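Local coordinates for protein putative Nitroreductase (Anabaena variabilis ATCC 29413, PDB 3EO7) that binds flavin mononucleotide and probably acts as an oxidoreductase of the nitroreductase family, at residues D142-Q145 / S146-E149; A217-L221 / L222-P226. All blocks are in the same frame, centred on the assembly; numbering follows the deposited sequence.

Contact 1: D142-Q145 / S146-E149; sequences DVWQ and SLQE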
loop_
_atom_site.group_PDB
_atom_site.type_symbol
_atom_site.label_atom_id
_atom_site.label_comp_id
_atom_site.label_asym_id
_atom_site.label_seq_id
_atom_site.Cartn_x
_atom_site.Cartn_y
_atom_site.Cartn_z
ATOM N N ASP A 142 6.301 -29.401 4.886
ATOM C CA ASP A 142 6.920 -28.387 5.743
ATOM C C ASP A 142 7.843 -27.526 4.904
ATOM O O ASP A 142 8.947 -27.940 4.534
ATOM C CB ASP A 142 7.674 -28.949 6.941
ATOM C CG ASP A 142 7.901 -27.885 8.004
ATOM O OD1 ASP A 142 6.900 -27.273 8.439
ATOM O OD2 ASP A 142 9.050 -27.655 8.418
ATOM N N VAL A 143 7.390 -26.298 4.683
ATOM C CA VAL A 143 8.032 -25.325 3.812
ATOM C C VAL A 143 8.711 -24.198 4.598
ATOM O O VAL A 143 9.347 -23.321 4.002
ATOM C CB VAL A 143 6.992 -24.662 2.880
ATOM C CG1 VAL A 143 6.296 -25.704 1.957
ATOM C CG2 VAL A 143 5.957 -23.874 3.680
ATOM N N TRP A 144 8.619 -24.231 5.927
ATOM C CA TRP A 144 9.103 -23.100 6.731
ATOM C C TRP A 144 10.596 -22.823 6.552
ATOM O O TRP A 144 10.999 -21.662 6.348
ATOM C CB TRP A 144 8.753 -23.291 8.215
ATOM C CG TRP A 144 8.729 -22.023 8.974
ATOM C CD1 TRP A 144 9.684 -21.552 9.801
ATOM C CD2 TRP A 144 7.711 -21.022 8.923
ATOM N NE1 TRP A 144 9.311 -20.348 10.321
ATOM C CE2 TRP A 144 8.093 -19.999 9.796
ATOM C CE3 TRP A 144 6.491 -20.917 8.257
ATOM C CZ2 TRP A 144 7.301 -18.878 10.029
ATOM C CZ3 TRP A 144 5.711 -19.806 8.483
ATOM C CH2 TRP A 144 6.120 -18.795 9.353
ATOM N N GLN A 145 11.414 -23.870 6.618
ATOM C CA GLN A 145 12.842 -23.681 6.443
ATOM C C GLN A 145 13.176 -23.049 5.086
ATOM O O GLN A 145 14.060 -22.177 5.010
ATOM C CB GLN A 145 13.625 -24.964 6.674
ATOM C CG GLN A 145 15.113 -24.708 6.592
ATOM C CD GLN A 145 15.926 -25.878 7.028
ATOM O OE1 GLN A 145 15.568 -26.575 7.976
ATOM N NE2 GLN A 145 17.043 -26.097 6.351
ATOM N N SER A 146 12.483 -23.473 4.029
ATOM C CA SER A 146 12.691 -22.884 2.694
ATOM C C SER A 146 12.354 -21.381 2.709
ATOM O O SER A 146 13.023 -20.572 2.055
ATOM C CB SER A 146 11.899 -23.620 1.598
ATOM O OG SER A 146 10.493 -23.541 1.785
ATOM N N LEU A 147 11.314 -21.012 3.450
ATOM C CA LEU A 147 10.933 -19.611 3.570
ATOM C C LEU A 147 12.007 -18.859 4.353
ATOM O O LEU A 147 12.384 -17.745 3.994
ATOM C CB LEU A 147 9.547 -19.454 4.216
ATOM C CG LEU A 147 9.057 -17.989 4.290
ATOM C CD1 LEU A 147 9.041 -17.270 2.899
ATOM C CD2 LEU A 147 7.668 -18.000 4.939
ATOM N N GLN A 148 12.505 -19.473 5.420
ATOM C CA GLN A 148 13.580 -18.876 6.181
ATOM C C GLN A 148 14.814 -18.642 5.308
ATOM O O GLN A 148 15.325 -17.555 5.282
ATOM C CB GLN A 148 13.930 -19.748 7.384
ATOM C CG GLN A 148 12.869 -19.735 8.487
ATOM C CD GLN A 148 13.224 -20.629 9.631
ATOM O OE1 GLN A 148 13.249 -21.880 9.494
ATOM N NE2 GLN A 148 13.522 -20.009 10.794
ATOM N N GLU A 149 15.239 -19.637 4.542
ATOM C CA GLU A 149 16.425 -19.473 3.675
ATOM C C GLU A 149 16.206 -18.336 2.644
ATOM O O GLU A 149 17.086 -17.480 2.411
ATOM C CB GLU A 149 16.742 -20.808 2.982
ATOM C CG GLU A 149 17.236 -21.872 3.948
ATOM C CD GLU A 149 17.196 -23.295 3.385
ATOM O OE1 GLU A 149 16.480 -23.545 2.393
ATOM O OE2 GLU A 149 17.845 -24.179 3.985
HETATM O O HOH W 1 11.289 -26.208 3.938
#
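Leu147 N reaches back four residues to Val143 O at 3.1 Å, and Gln148 N and Glu149 N repeat the step to Trp144 O and Gln145 O, which sets up the first turns of helix 144-150. Just ahead of these bonds, a water takes the N-H of Ser146 and donates to Asp142 O, bridging the loop to the opening turn. Val143 O may also accept from Ser146 OG, but the separation is very short and the serine has two conformers, so that bond is doubtful.

A side-chain pair on the solvent side joins Gln145 and Glu149. Gln145 NE2 donates to Glu149 OE2 at 3.1 Å and almost dead straight, an i to i+4 bridge along the helix. The acceptor lies in the plane of the amide, yet the N-H arrives from above the carboxylate, the two planes standing 82° apart. Gln145 swings CG away from its own N (chi1 -176°) and runs out extended, while Glu149 leans back toward the N-terminus, its CG 3.4 Å from Gln145 O.

On the buried side, Gln148 crosses the Trp144 side chain at about a right angle, its OE1 3.6 Å from Trp144 CD1 and its amide turned 48° from the ring. Leu147 CD2 meets the far end of that ring only loosely, 4.4 Å from Trp144 CZ3.

Trp144 NE1 donates to Leu157 O, tying this turn to helix 155-159, and Gln148 NE2 makes a weak bond to Glu158 OE1. Val143, Trp144 and Leu147 rest on Val114 of strand 109-115, while helix 215-222 packs alongside.

Contact 2: A217-L221 / L222-P226; sequences AVNDL and LYIDP. With ACT (acetate ion), chain Q.
Val218 O receives Leu222 N at 3.0 Å, and directly after it the helix 215-222 is brought to a stop by a Schellman motif. Tyr223 takes a positive phi (64°), which turns the chain so that two N-H groups fold back into the last turn: Tyr223 N to Asp220 O at 3.0 Å, coming from above the carbonyl plane, and Ile224 N to Asn219 O, a weak bond of 3.3 Å.

The inner face is close-packed. Ile224 folds back against Asn219, with Ile224 CD1 3.6 Å from Asn219 OD1, and Leu222 CD2 lies 4.0 Å from Leu221 CD2; behind them Leu222 and Ile224 press on Thr167 of strand 162-169. The outer face is looser: Tyr223 and Asp220 are exposed, and a water sits close to both Asp220 OD1 and Ile224 O.

Asn219 is buried, with both ends of its amide in use. Its CG stands beside the backbone N (chi1 -64°), and from there Asn219 ND2 donates nearly straight to acetate O at 2.8 Å, while OD1 accepts from Ala231 N. Pro226 CB lies 3.3 Å from acetate O. Cutting Asn219 back to an alanine would probably strand Ala231 N without its acceptor, take the donor from the acetate and open a gap beside Ile224 CD1. The two bonds set which end of the amide is N and which is O; the acetate, probably from the crystallisation liquor, may mark a place where an acceptor can meet that N-H.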
loop_
_atom_site.group_PDB
_atom_site.type_symbol
_atom_site.label_atom_id
_atom_site.label_comp_id
_atom_site.label_asym_id
_atom_site.label_seq_id
_atom_site.Cartn_x
_atom_site.Cartn_y
_atom_site.Cartn_z
ATOM N N ALA A 217 13.363 -17.802 -4.972
ATOM C CA ALA A 217 13.082 -18.783 -3.927
ATOM C C ALA A 217 11.692 -18.693 -3.393
ATOM O O ALA A 217 11.041 -19.721 -3.152
ATOM C CB ALA A 217 14.102 -18.648 -2.775
ATOM N N VAL A 218 11.220 -17.471 -3.167
ATOM C CA VAL A 218 9.872 -17.291 -2.644
ATOM C C VAL A 218 8.863 -17.710 -3.704
ATOM O O VAL A 218 7.891 -18.406 -3.402
ATOM C CB VAL A 218 9.632 -15.867 -2.171
ATOM C CG1 VAL A 218 8.177 -15.696 -1.723
ATOM C CG2 VAL A 218 10.619 -15.479 -1.032
ATOM N N ASN A 219 9.101 -17.317 -4.950
ATOM C CA ASN A 219 8.170 -17.649 -6.028
ATOM C C ASN A 219 8.154 -19.149 -6.266
ATOM O O ASN A 219 7.115 -19.725 -6.500
ATOM C CB ASN A 219 8.456 -16.819 -7.278
ATOM C CG ASN A 219 8.219 -15.318 -7.024
ATOM O OD1 ASN A 219 7.430 -14.966 -6.129
ATOM N ND2 ASN A 219 8.929 -14.450 -7.748
ATOM N N ASP A 220 9.315 -19.785 -6.174
ATOM C CA ASP A 220 9.381 -21.241 -6.281
ATOM C C ASP A 220 8.596 -21.919 -5.149
ATOM O O ASP A 220 7.876 -22.915 -5.376
ATOM C CB ASP A 220 10.843 -21.716 -6.246
ATOM C CG ASP A 220 11.619 -21.444 -7.558
ATOM O OD1 ASP A 220 11.029 -20.990 -8.567
ATOM O OD2 ASP A 220 12.848 -21.713 -7.559
ATOM N N LEU A 221 8.782 -21.405 -3.935
ATOM C CA LEU A 221 8.156 -21.938 -2.697
ATOM C C LEU A 221 6.635 -21.933 -2.812
ATOM O O LEU A 221 5.978 -22.908 -2.467
ATOM C CB LEU A 221 8.655 -21.123 -1.470
ATOM C CG LEU A 221 7.969 -21.351 -0.113
ATOM C CD1 LEU A 221 8.939 -21.117 1.067
ATOM C CD2 LEU A 221 6.785 -20.514 0.080
ATOM N N LEU A 222 6.085 -20.858 -3.372
ATOM C CA LEU A 222 4.642 -20.734 -3.610
ATOM C C LEU A 222 4.101 -21.511 -4.810
ATOM O O LEU A 222 2.882 -21.669 -4.942
ATOM C CB LEU A 222 4.276 -19.274 -3.817
ATOM C CG LEU A 222 4.403 -18.400 -2.576
ATOM C CD1 LEU A 222 4.149 -16.921 -2.978
ATOM C CD2 LEU A 222 3.430 -18.897 -1.486
ATOM N N TYR A 223 5.020 -21.949 -5.666
ATOM C CA TYR A 223 4.735 -22.701 -6.896
ATOM C C TYR A 223 3.934 -21.878 -7.909
ATOM O O TYR A 223 3.007 -22.376 -8.560
ATOM C CB TYR A 223 4.070 -24.045 -6.602
ATOM C CG TYR A 223 4.284 -25.041 -7.720
ATOM C CD1 TYR A 223 5.555 -25.548 -7.977
ATOM C CD2 TYR A 223 3.232 -25.468 -8.521
ATOM C CE1 TYR A 223 5.771 -26.452 -9.011
ATOM C CE2 TYR A 223 3.437 -26.371 -9.551
ATOM C CZ TYR A 223 4.707 -26.852 -9.792
ATOM O OH TYR A 223 4.910 -27.748 -10.809
ATOM N N ILE A 224 4.348 -20.626 -8.071
ATOM C CA ILE A 224 3.714 -19.705 -8.990
ATOM C C ILE A 224 4.623 -19.460 -10.206
ATOM O O ILE A 224 5.859 -19.614 -10.136
ATOM C CB ILE A 224 3.328 -18.371 -8.293
ATOM C CG1 ILE A 224 4.553 -17.626 -7.754
ATOM C CG2 ILE A 224 2.267 -18.659 -7.237
ATOM C CD1 ILE A 224 4.261 -16.287 -7.172
ATOM N N ASP A 225 4.018 -19.070 -11.315
ATOM C CA ASP A 225 4.754 -18.790 -12.542
ATOM C C ASP A 225 5.316 -17.382 -12.424
ATOM O O ASP A 225 4.566 -16.414 -12.488
ATOM C CB ASP A 225 3.781 -18.887 -13.729
ATOM C CG ASP A 225 4.400 -18.546 -15.039
ATOM O OD1 ASP A 225 5.515 -18.027 -15.079
ATOM O OD2 ASP A 225 3.725 -18.752 -16.080
ATOM N N PRO A 226 6.660 -17.236 -12.343
ATOM C CA PRO A 226 7.194 -15.900 -12.140
ATOM C C PRO A 226 7.086 -14.906 -13.303
ATOM O O PRO A 226 7.384 -13.730 -13.123
ATOM C CB PRO A 226 8.649 -16.154 -11.742
ATOM C CG PRO A 226 8.990 -17.358 -12.294
ATOM C CD PRO A 226 7.734 -18.238 -12.350
HETATM C C ACT Q . 11.739 -14.524 -10.105
HETATM O O ACT Q . 10.910 -15.313 -9.557
HETATM O OXT ACT Q . 11.393 -13.227 -10.127
HETATM C CH3 ACT Q . 12.920 -15.246 -10.766
HETATM O O HOH W 2 8.591 -20.399 -9.708
#

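In the fold
Contact 1 comes first along the chain, at the start of helix 144-150, and closes well before contact 2 opens at the end of helix 215-222. Their centres are 13 Å apart, on the same side of the chain's centre and within the same nitroreductase-family region of the sequence. The two helices pack directly, the Leu221 side chain of contact 2 meeting Ser146 and Leu147 of contact 1. Both also lie against the seven-stranded antiparallel sheet, contact 1 over strand 109-115 and contact 2 over the adjacent strand 162-169. The pair therefore forms a helical cover on that sheet, away from the known flavin-binding residues, and amounts to structural packing.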